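Local coordinates for 2-polyprenyl-6-methoxyphenol hydroxylase-like FAD-dependent oxidoreductase (Streptomyces sp. NRRL 11266, PDB 6UI5), which binds flavin-adenine dinucleotide and belongs to the FAD-dependent oxidoreductases, pairing an FAD-binding domain of Rossmann type with a smaller C-terminal domain of the thioredoxin clan, at residues A10-L15 with R99-L104; G308-A313 with A321-S326; G430-L435 with T465-P470. One frame throughout, in Å; residues are numbered along the deposited sequence.

Contact 1: residues A10-L15 with R99-L104; sequences AGPAGL and RLEKVL. With FAD (flavin-adenine dinucleotide), chain C.
Pro12 and Glu101 meet where the start of helix 12-22 faces helix 97-110. Carboxylate oxygen OE1 of Glu101 lies 3.1 Å from CD of Pro12. This is a close C-H to oxygen approach, not a hydrogen bond. CG of Glu101 stands anti to its own carbonyl carbon (chi1 -52°), and the chain runs extended beyond it. That carries the carboxylate across the gap between the helices, although the side chain starts out pointing along the interface. The carboxylate is well supplied with partners. OE1 takes a salt bridge from Arg38 and a hydrogen bond from Gln97, and OE2 is also hydrogen-bonded. A buried acid held in this way is probably ionised.

One turn on, Leu15 fills the gap with its two methyls. CD1 of Leu15 sits 4.0 Å from the backbone O of Glu101, and the two side chains cross at about a right angle. CD2 approaches O of Leu104 at 4.2 Å. The two leucines point their first carbons at each other, with CB of Leu15 4.2 Å from CB of Leu104. No hydrogen bond joins the segments; the leucines meet each other and the helix 97-110 backbone by van der Waals contact.

The same turn holds FAD. N of Ala13 gives a hydrogen bond to phosphate oxygen O1P at 3.3 Å, bent to 146°. CA of Gly11, the N-cap residue, comes within 3.4 Å of the same O1P. Gly11 and Gly14 fit the GxGxxG pattern of Rossmann-type dinucleotide sites, where the phosphates lie against the helix start.

The contact is buried. Leu297 and Ile301 of helix 295-316 touch Pro12, and Leu297 also touches Leu100. Leu104 reaches Leu59 in a loop. Helix 12-22 follows strand 5-8 of the parallel sheet.

Contact 2: residues G308-A313 with A321-S326; sequences GWKIAA and ADLLDS
Lys310 passes Leu323 at a slant and ends on Ser326. CG of Lys310 stands anti to the carbonyl carbon (chi1 -49°), which lays it over the centre of one face of the Trp309 ring. The chain is extended from there and carries NZ to Ser326. On the way, CD of Lys310 comes 3.8 Å from CD1 of Leu323. At the tip, NZ of Lys310 donates a hydrogen bond of 2.7 Å to OG of Ser326. That hydroxyl in turn donates a hydrogen bond to O of Leu323, in the carbonyl plane. The same carbonyl oxygen also accepts from N of Ser326. The result is a short chain of bonds that fixes the rotation of the serine. NZ has further partners in Glu330, by a salt bridge, and Asn306. The salt bridge probably offsets the charge of the buried ammonium group.

Leu323 is wedged between three residues. Its CD1 meets CH2 of Trp309 at 3.6 Å, oblique to the ring. Its CD2 reaches CB of Ala313 at 3.9 Å.

Leu324 works on the other flank. Its CD2 lies 3.5 Å from the backbone N of Ile311 and 3.8 Å from CG1 of that residue. Its methyl thus packs on the helix backbone as well as on a side chain.

The contact joins helix 295-316 to the approach to helix 325-346. Tyr150 of strand 150-153, in the parallel sheet, touches Ile311 and Leu324, and Val152 also touches Ile311. Trp494 of helix 484-495, in the C-terminal part, touches Leu323 and Ser326.

Contact 3: residues G430-L435 with T465-P470; sequences GVLLDL and TLLLRP
Leu468 and Val431 form a hydrogen-bonded pair of two antiparallel strands. The Leu468 side chain can be followed outward. CB is 3.7 Å from the backbone O of Val431. CG is 3.9 Å from the same Val431 O. CD1 then turns to the valine side chain and stops 3.9 Å from CB of Val431. This path follows from CG standing anti to the carbonyl carbon (chi1 -49°). The leucine also touches Val474 on the next strand.

Val431 N donates to Leu468 O at 2.9 Å, and Val431 O accepts from Leu468 N. Leu433 and Leu466 repeat this pair of hydrogen bonds two residues along. Between these pairs the backbones add C-H to oxygen contacts, such as CA of Leu467 with O of Val431 at 3.3 Å.

The non-hydrogen-bonded pair Leu432 and Leu467 points to the other face. These two side chains cross at about a right angle, with CD1 of Leu432 4.2 Å from CD1 of Leu467. Past the end of strand 430-434, CD1 of Leu435 packs against CD1 of Leu466 at 3.8 Å. Asp434 keeps its carboxylate busy elsewhere, with Ser436, Ala441 N and a salt bridge to Arg455.

The two strands are the inner pair of a four-stranded mixed sheet, in keeping with a thioredoxin-like domain. Strand 451-455 runs parallel beside 430-434, and strand 474-477 lies antiparallel beside 465-468. Helix 484-495 covers the face of Leu432 and Leu467. Loop residues Thr424, Val421 and Leu407 meet the face of Val431, Leu433 and Leu466.

The three contacts follow one another along the chain. None nests in another and none crosses. Contact 1 closes a loop of 83 residues and ties the start of helix 12-22 to helix 97-110. Contact 2 closes a short connection of seven residues, the first three still helical, and ties helix 295-316 to the approach to helix 325-346. Contact 3 closes 29 residues within the C-terminal sheet. Helix 295-316 also packs on contact 1 near its other end. Contacts 2 and 3 lie in different parts of the fold and touch in space. CE3 of Trp309 lies 3.5 Å from CG of Pro470. Glu330 bridges them further, with salt bridges to Lys310 and Arg469.

Contact 1: residues A10-L15 with R99-L104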
loop_
_atom_site.group_PDB
_atom_site.type_symbol
_atom_site.label_atom_id
_atom_site.label_comp_id
_atom_site.label_asym_id
_atom_site.label_seq_id
_atom_site.Cartn_x
_atom_site.Cartn_y
_atom_site.Cartn_z
ATOM N N ALA A 10 -10.820 -2.318 34.754
ATOM C CA ALA A 10 -11.990 -1.484 34.519
ATOM C C ALA A 10 -11.667 -0.287 33.626
ATOM O O ALA A 10 -12.081 0.840 33.892
ATOM C CB ALA A 10 -12.601 -1.040 35.843
ATOM N N GLY A 11 -10.916 -0.520 32.553
ATOM C CA GLY A 11 -10.984 0.338 31.385
ATOM C C GLY A 11 -12.197 0.006 30.512
ATOM O O GLY A 11 -13.082 -0.786 30.884
ATOM N N PRO A 12 -12.274 0.660 29.337
ATOM C CA PRO A 12 -13.415 0.386 28.422
ATOM C C PRO A 12 -13.676 -1.087 28.215
ATOM O O PRO A 12 -14.818 -1.530 28.302
ATOM C CB PRO A 12 -13.006 1.067 27.102
ATOM C CG PRO A 12 -11.663 1.800 27.427
ATOM C CD PRO A 12 -11.483 1.821 28.899
ATOM N N ALA A 13 -12.614 -1.846 27.951
ATOM C CA ALA A 13 -12.742 -3.253 27.617
ATOM C C ALA A 13 -13.478 -4.007 28.713
ATOM O O ALA A 13 -14.570 -4.548 28.492
ATOM C CB ALA A 13 -11.344 -3.834 27.384
ATOM N N GLY A 14 -12.906 -4.014 29.920
ATOM C CA GLY A 14 -13.489 -4.796 31.001
ATOM C C GLY A 14 -14.818 -4.247 31.473
ATOM O O GLY A 14 -15.720 -5.007 31.830
ATOM N N LEU A 15 -14.952 -2.921 31.506
ATOM C CA LEU A 15 -16.216 -2.309 31.908
ATOM C C LEU A 15 -17.320 -2.729 30.950
ATOM O O LEU A 15 -18.341 -3.316 31.348
ATOM C CB LEU A 15 -16.067 -0.774 31.923
ATOM C CG LEU A 15 -15.509 -0.111 33.167
ATOM C CD1 LEU A 15 -15.061 1.376 32.980
ATOM C CD2 LEU A 15 -16.605 -0.235 34.206
ATOM N N ARG A 99 -15.420 10.589 30.396
ATOM C CA ARG A 99 -16.880 10.690 30.305
ATOM C C ARG A 99 -17.491 9.366 29.855
ATOM O O ARG A 99 -18.538 8.947 30.374
ATOM C CB ARG A 99 -17.289 11.823 29.361
ATOM C CG ARG A 99 -17.138 13.226 29.962
ATOM C CD ARG A 99 -17.489 14.348 28.975
ATOM N NE ARG A 99 -18.906 14.718 29.007
ATOM C CZ ARG A 99 -19.761 14.565 27.994
ATOM N NH1 ARG A 99 -19.361 14.046 26.836
ATOM N NH2 ARG A 99 -21.024 14.943 28.137
ATOM N N LEU A 100 -16.833 8.680 28.915
ATOM C CA LEU A 100 -17.285 7.356 28.502
ATOM C C LEU A 100 -17.203 6.354 29.642
ATOM O O LEU A 100 -18.144 5.580 29.873
ATOM C CB LEU A 100 -16.455 6.869 27.332
ATOM C CG LEU A 100 -16.598 5.374 27.096
ATOM C CD1 LEU A 100 -17.939 5.110 26.456
ATOM C CD2 LEU A 100 -15.473 4.912 26.210
ATOM N N GLU A 101 -16.066 6.329 30.348
ATOM C CA GLU A 101 -15.894 5.356 31.416
ATOM C C GLU A 101 -16.902 5.599 32.520
ATOM O O GLU A 101 -17.402 4.646 33.130
ATOM C CB GLU A 101 -14.459 5.396 31.965
ATOM C CG GLU A 101 -13.401 5.280 30.872
ATOM C CD GLU A 101 -12.003 4.866 31.377
ATOM O OE1 GLU A 101 -11.209 4.415 30.522
ATOM O OE2 GLU A 101 -11.694 4.996 32.597
ATOM N N LYS A 102 -17.234 6.864 32.765
ATOM C CA LYS A 102 -18.224 7.170 33.786
ATOM C C LYS A 102 -19.576 6.557 33.429
ATOM O O LYS A 102 -20.209 5.908 34.270
ATOM C CB LYS A 102 -18.308 8.680 33.977
ATOM C CG LYS A 102 -19.389 9.149 34.922
ATOM C CD LYS A 102 -18.995 8.957 36.343
ATOM C CE LYS A 102 -20.111 9.402 37.266
ATOM N NZ LYS A 102 -21.327 8.570 37.135
ATOM N N VAL A 103 -20.020 6.694 32.170
ATOM C CA VAL A 103 -21.341 6.128 31.890
ATOM C C VAL A 103 -21.292 4.604 31.945
ATOM O O VAL A 103 -22.291 3.962 32.302
ATOM C CB VAL A 103 -21.951 6.623 30.557
ATOM C CG1 VAL A 103 -21.974 8.146 30.490
ATOM C CG2 VAL A 103 -21.246 6.043 29.379
ATOM N N LEU A 104 -20.142 3.989 31.645
ATOM C CA LEU A 104 -20.119 2.532 31.739
ATOM C C LEU A 104 -19.981 2.040 33.185
ATOM O O LEU A 104 -20.549 0.991 33.532
ATOM C CB LEU A 104 -19.021 1.949 30.860
ATOM C CG LEU A 104 -19.027 2.414 29.405
ATOM C CD1 LEU A 104 -17.617 2.315 28.800
ATOM C CD2 LEU A 104 -20.062 1.625 28.515
HETATM P PA FAD C . -6.599 -0.152 30.018
HETATM O O1A FAD C . -7.194 1.171 29.588
HETATM O O2A FAD C . -5.087 -0.008 30.059
HETATM O O5B FAD C . -7.304 -0.697 31.416
HETATM C C5B FAD C . -6.764 -1.824 32.087
HETATM C C4B FAD C . -7.197 -1.755 33.588
HETATM O O4B FAD C . -6.875 -2.828 34.268
HETATM C C3B FAD C . -6.456 -0.595 34.295
HETATM O O3B FAD C . -7.332 0.029 35.130
HETATM C C2B FAD C . -5.345 -1.298 35.099
HETATM O O2B FAD C . -4.889 -0.362 36.159
HETATM C C1B FAD C . -5.994 -2.328 35.570
HETATM N N9A FAD C . -5.194 -3.479 35.941
HETATM C C8A FAD C . -4.060 -3.909 35.344
HETATM N N7A FAD C . -3.678 -5.052 35.952
HETATM C C5A FAD C . -4.592 -5.337 36.910
HETATM C C6A FAD C . -4.703 -6.377 37.825
HETATM N N6A FAD C . -3.978 -7.579 38.211
HETATM N N1A FAD C . -5.723 -6.417 38.687
HETATM C C2A FAD C . -6.666 -5.449 38.669
HETATM N N3A FAD C . -6.564 -4.436 37.760
HETATM C C4A FAD C . -5.534 -4.377 36.889
HETATM N N1 FAD C . -7.479 5.616 22.728
HETATM C C2 FAD C . -8.301 6.295 21.684
HETATM O O2 FAD C . -9.329 5.838 21.307
HETATM N N3 FAD C . -7.810 7.582 21.111
HETATM C C4 FAD C . -6.544 8.143 21.586
HETATM O O4 FAD C . -6.128 9.164 21.153
HETATM C C4X FAD C . -5.739 7.427 22.641
HETATM N N5 FAD C . -4.495 8.030 23.061
HETATM C C5X FAD C . -3.674 7.342 24.088
HETATM C C6 FAD C . -2.471 7.931 24.482
HETATM C C7 FAD C . -1.683 7.314 25.447
HETATM C C7M FAD C . -0.449 8.177 25.669
HETATM C C8 FAD C . -2.076 6.104 26.040
HETATM C C8M FAD C . -1.144 5.499 27.098
HETATM C C9 FAD C . -3.286 5.506 25.644
HETATM C C9A FAD C . -4.099 6.116 24.659
HETATM N N10 FAD C . -5.397 5.482 24.212
HETATM C C10 FAD C . -6.202 6.170 23.207
HETATM C "C1'" FAD C . -5.832 4.224 24.853
HETATM C "C2'" FAD C . -6.114 2.986 23.984
HETATM O "O2'" FAD C . -7.366 3.035 23.405
HETATM C "C3'" FAD C . -6.172 1.734 24.858
HETATM O "O3'" FAD C . -6.151 0.641 23.995
HETATM C "C4'" FAD C . -7.439 1.578 25.722
HETATM O "O4'" FAD C . -7.650 2.621 26.631
HETATM C "C5'" FAD C . -7.168 0.302 26.529
HETATM O "O5'" FAD C . -8.353 -0.221 27.061
HETATM P P FAD C . -8.308 -1.530 28.067
HETATM O O1P FAD C . -9.523 -1.495 28.965
HETATM O O2P FAD C . -8.150 -2.860 27.354
HETATM O O3P FAD C . -6.905 -1.353 28.923
#

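Contact 2: residues G308-A313 with A321-S326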
loop_
_atom_site.group_PDB
_atom_site.type_symbol
_atom_site.label_atom_id
_atom_site.label_comp_id
_atom_site.label_asym_id
_atom_site.label_seq_id
_atom_site.Cartn_x
_atom_site.Cartn_y
_atom_site.Cartn_z
ATOM N N GLY A 308 -18.937 -10.756 25.160
ATOM C CA GLY A 308 -20.139 -10.798 25.967
ATOM C C GLY A 308 -21.339 -11.059 25.075
ATOM O O GLY A 308 -21.640 -10.263 24.162
ATOM N N TRP A 309 -21.992 -12.197 25.341
ATOM C CA TRP A 309 -23.145 -12.799 24.656
ATOM C C TRP A 309 -22.720 -14.222 24.310
ATOM O O TRP A 309 -23.406 -15.181 24.687
ATOM C CB TRP A 309 -23.689 -12.002 23.445
ATOM C CG TRP A 309 -23.112 -12.257 22.008
ATOM C CD1 TRP A 309 -22.257 -11.449 21.317
ATOM C CD2 TRP A 309 -23.414 -13.355 21.125
ATOM N NE1 TRP A 309 -21.968 -11.987 20.075
ATOM C CE2 TRP A 309 -22.673 -13.154 19.931
ATOM C CE3 TRP A 309 -24.236 -14.485 21.227
ATOM C CZ2 TRP A 309 -22.726 -14.050 18.848
ATOM C CZ3 TRP A 309 -24.296 -15.376 20.141
ATOM C CH2 TRP A 309 -23.544 -15.145 18.971
ATOM N N LYS A 310 -21.532 -14.396 23.731
ATOM C CA LYS A 310 -21.027 -15.756 23.575
ATOM C C LYS A 310 -20.819 -16.428 24.928
ATOM O O LYS A 310 -21.331 -17.532 25.160
ATOM C CB LYS A 310 -19.754 -15.754 22.754
ATOM C CG LYS A 310 -19.948 -14.944 21.506
ATOM C CD LYS A 310 -18.971 -15.311 20.449
ATOM C CE LYS A 310 -19.062 -14.288 19.371
ATOM N NZ LYS A 310 -17.929 -14.408 18.431
ATOM N N ILE A 311 -20.098 -15.771 25.852
ATOM C CA ILE A 311 -19.997 -16.313 27.204
ATOM C C ILE A 311 -21.383 -16.467 27.812
ATOM O O ILE A 311 -21.703 -17.499 28.423
ATOM C CB ILE A 311 -19.105 -15.434 28.108
ATOM C CG1 ILE A 311 -17.639 -15.785 27.973
ATOM C CG2 ILE A 311 -19.482 -15.680 29.559
ATOM C CD1 ILE A 311 -16.768 -14.922 28.812
ATOM N N ALA A 312 -22.234 -15.442 27.664
ATOM C CA ALA A 312 -23.565 -15.546 28.268
ATOM C C ALA A 312 -24.326 -16.740 27.705
ATOM O O ALA A 312 -24.967 -17.492 28.455
ATOM C CB ALA A 312 -24.363 -14.261 28.060
ATOM N N ALA A 313 -24.234 -16.949 26.388
ATOM C CA ALA A 313 -24.863 -18.113 25.774
ATOM C C ALA A 313 -24.332 -19.409 26.372
ATOM O O ALA A 313 -25.105 -20.333 26.651
ATOM C CB ALA A 313 -24.643 -18.103 24.259
ATOM N N ALA A 321 -21.462 -25.564 20.095
ATOM C CA ALA A 321 -20.192 -26.054 20.622
ATOM C C ALA A 321 -19.026 -25.135 20.256
ATOM O O ALA A 321 -18.113 -24.932 21.066
ATOM C CB ALA A 321 -19.936 -27.476 20.122
ATOM N N ASP A 322 -19.044 -24.558 19.055
ATOM C CA ASP A 322 -17.898 -23.842 18.503
ATOM C C ASP A 322 -18.050 -22.328 18.574
ATOM O O ASP A 322 -17.371 -21.612 17.825
ATOM C CB ASP A 322 -17.658 -24.267 17.051
ATOM C CG ASP A 322 -18.825 -23.913 16.132
ATOM O OD1 ASP A 322 -19.886 -23.482 16.628
ATOM O OD2 ASP A 322 -18.682 -24.072 14.899
ATOM N N LEU A 323 -18.934 -21.825 19.443
ATOM C CA LEU A 323 -19.251 -20.401 19.429
ATOM C C LEU A 323 -18.180 -19.565 20.141
ATOM O O LEU A 323 -17.766 -18.516 19.623
ATOM C CB LEU A 323 -20.633 -20.165 20.042
ATOM C CG LEU A 323 -21.008 -18.711 20.330
ATOM C CD1 LEU A 323 -21.289 -17.958 19.027
ATOM C CD2 LEU A 323 -22.206 -18.656 21.261
ATOM N N LEU A 324 -17.693 -20.008 21.304
ATOM C CA LEU A 324 -16.640 -19.226 21.960
ATOM C C LEU A 324 -15.336 -19.265 21.183
ATOM O O LEU A 324 -14.499 -18.366 21.352
ATOM C CB LEU A 324 -16.394 -19.709 23.388
ATOM C CG LEU A 324 -17.496 -19.393 24.407
ATOM C CD1 LEU A 324 -17.374 -20.329 25.619
ATOM C CD2 LEU A 324 -17.484 -17.911 24.833
ATOM N N ASP A 325 -15.133 -20.279 20.335
ATOM C CA ASP A 325 -13.906 -20.284 19.554
ATOM C C ASP A 325 -13.954 -19.245 18.453
ATOM O O ASP A 325 -12.909 -18.919 17.873
ATOM C CB ASP A 325 -13.635 -21.679 18.988
ATOM C CG ASP A 325 -13.079 -22.641 20.039
ATOM O OD1 ASP A 325 -12.340 -22.207 20.958
ATOM O OD2 ASP A 325 -13.385 -23.847 19.946
ATOM N N SER A 326 -15.145 -18.730 18.142
ATOM C CA SER A 326 -15.257 -17.672 17.154
ATOM C C SER A 326 -14.841 -16.334 17.735
ATOM O O SER A 326 -14.577 -15.394 16.969
ATOM C CB SER A 326 -16.684 -17.576 16.606
ATOM O OG SER A 326 -17.552 -16.904 17.511
#

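Contact 3: residues G430-L435 with T465-P470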
loop_
_atom_site.group_PDB
_atom_site.type_symbol
_atom_site.label_atom_id
_atom_site.label_comp_id
_atom_site.label_asym_id
_atom_site.label_seq_id
_atom_site.Cartn_x
_atom_site.Cartn_y
_atom_site.Cartn_z
ATOM N N GLY A 430 -30.536 -11.423 19.912
ATOM C CA GLY A 430 -30.495 -11.294 18.458
ATOM C C GLY A 430 -31.748 -10.626 17.905
ATOM O O GLY A 430 -32.809 -10.630 18.524
ATOM N N VAL A 431 -31.646 -10.017 16.721
ATOM C CA VAL A 431 -32.806 -9.377 16.112
ATOM C C VAL A 431 -33.068 -9.991 14.734
ATOM O O VAL A 431 -32.140 -10.156 13.930
ATOM C CB VAL A 431 -32.646 -7.851 16.005
ATOM C CG1 VAL A 431 -33.975 -7.200 15.520
ATOM C CG2 VAL A 431 -32.293 -7.283 17.355
ATOM N N LEU A 432 -34.339 -10.322 14.475
ATOM C CA LEU A 432 -34.843 -10.619 13.138
ATOM C C LEU A 432 -35.547 -9.359 12.662
ATOM O O LEU A 432 -36.655 -9.056 13.110
ATOM C CB LEU A 432 -35.803 -11.809 13.142
ATOM C CG LEU A 432 -36.221 -12.182 11.709
ATOM C CD1 LEU A 432 -35.317 -13.264 11.057
ATOM C CD2 LEU A 432 -37.696 -12.575 11.635
ATOM N N LEU A 433 -34.909 -8.629 11.752
ATOM C CA LEU A 433 -35.528 -7.449 11.159
ATOM C C LEU A 433 -36.424 -7.860 10.003
ATOM O O LEU A 433 -35.942 -8.424 9.013
ATOM C CB LEU A 433 -34.467 -6.479 10.659
ATOM C CG LEU A 433 -34.190 -5.321 11.595
ATOM C CD1 LEU A 433 -33.506 -4.212 10.829
ATOM C CD2 LEU A 433 -35.495 -4.834 12.183
ATOM N N ASP A 434 -37.720 -7.578 10.113
ATOM C CA ASP A 434 -38.670 -7.790 9.015
ATOM C C ASP A 434 -39.068 -6.403 8.535
ATOM O O ASP A 434 -39.959 -5.772 9.096
ATOM C CB ASP A 434 -39.874 -8.624 9.466
ATOM C CG ASP A 434 -40.996 -8.719 8.397
ATOM O OD1 ASP A 434 -40.841 -8.260 7.235
ATOM O OD2 ASP A 434 -42.066 -9.284 8.731
ATOM N N LEU A 435 -38.371 -5.916 7.508
ATOM C CA LEU A 435 -38.657 -4.630 6.879
ATOM C C LEU A 435 -39.698 -4.730 5.735
ATOM O O LEU A 435 -39.747 -3.848 4.853
ATOM C CB LEU A 435 -37.358 -4.006 6.362
ATOM C CG LEU A 435 -36.141 -3.999 7.303
ATOM C CD1 LEU A 435 -34.927 -3.285 6.702
ATOM C CD2 LEU A 435 -36.488 -3.391 8.659
ATOM N N THR A 465 -35.538 -8.572 4.711
ATOM C CA THR A 465 -35.410 -9.287 5.979
ATOM C C THR A 465 -33.932 -9.385 6.354
ATOM O O THR A 465 -33.061 -9.443 5.481
ATOM C CB THR A 465 -36.059 -10.696 5.882
ATOM O OG1 THR A 465 -37.180 -10.655 4.974
ATOM C CG2 THR A 465 -36.538 -11.213 7.262
ATOM N N LEU A 466 -33.641 -9.390 7.657
ATOM C CA LEU A 466 -32.254 -9.511 8.116
ATOM C C LEU A 466 -32.245 -10.147 9.497
ATOM O O LEU A 466 -33.181 -9.975 10.294
ATOM C CB LEU A 466 -31.493 -8.167 8.176
ATOM C CG LEU A 466 -31.394 -7.220 6.948
ATOM C CD1 LEU A 466 -32.474 -6.154 6.946
ATOM C CD2 LEU A 466 -30.050 -6.564 6.758
ATOM N N LEU A 467 -31.185 -10.893 9.774
ATOM C CA LEU A 467 -30.983 -11.470 11.095
ATOM C C LEU A 467 -29.709 -10.893 11.708
ATOM O O LEU A 467 -28.637 -10.952 11.090
ATOM C CB LEU A 467 -30.905 -12.986 11.019
ATOM C CG LEU A 467 -30.592 -13.752 12.299
ATOM C CD1 LEU A 467 -31.808 -13.841 13.269
ATOM C CD2 LEU A 467 -30.031 -15.156 11.925
ATOM N N LEU A 468 -29.830 -10.307 12.899
ATOM C CA LEU A 468 -28.676 -9.711 13.573
ATOM C C LEU A 468 -28.291 -10.576 14.753
ATOM O O LEU A 468 -29.151 -10.960 15.559
ATOM C CB LEU A 468 -28.970 -8.295 14.058
ATOM C CG LEU A 468 -29.590 -7.370 13.018
ATOM C CD1 LEU A 468 -30.043 -6.053 13.699
ATOM C CD2 LEU A 468 -28.627 -7.105 11.857
ATOM N N ARG A 469 -27.014 -10.911 14.831
ATOM C CA ARG A 469 -26.480 -11.487 16.054
ATOM C C ARG A 469 -26.458 -10.467 17.196
ATOM O O ARG A 469 -26.518 -9.252 16.969
ATOM C CB ARG A 469 -25.075 -12.026 15.824
ATOM C CG ARG A 469 -24.865 -12.686 14.453
ATOM C CD ARG A 469 -23.541 -13.402 14.485
ATOM N NE ARG A 469 -22.502 -12.593 15.164
ATOM C CZ ARG A 469 -21.195 -12.842 15.122
ATOM N NH1 ARG A 469 -20.712 -13.909 14.452
ATOM N NH2 ARG A 469 -20.358 -12.034 15.764
ATOM N N PRO A 470 -26.412 -10.950 18.442
ATOM C CA PRO A 470 -26.499 -10.028 19.585
ATOM C C PRO A 470 -25.459 -8.917 19.572
ATOM O O PRO A 470 -25.679 -7.886 20.213
ATOM C CB PRO A 470 -26.326 -10.951 20.800
ATOM C CG PRO A 470 -26.832 -12.276 20.337
ATOM C CD PRO A 470 -26.426 -12.364 18.880
#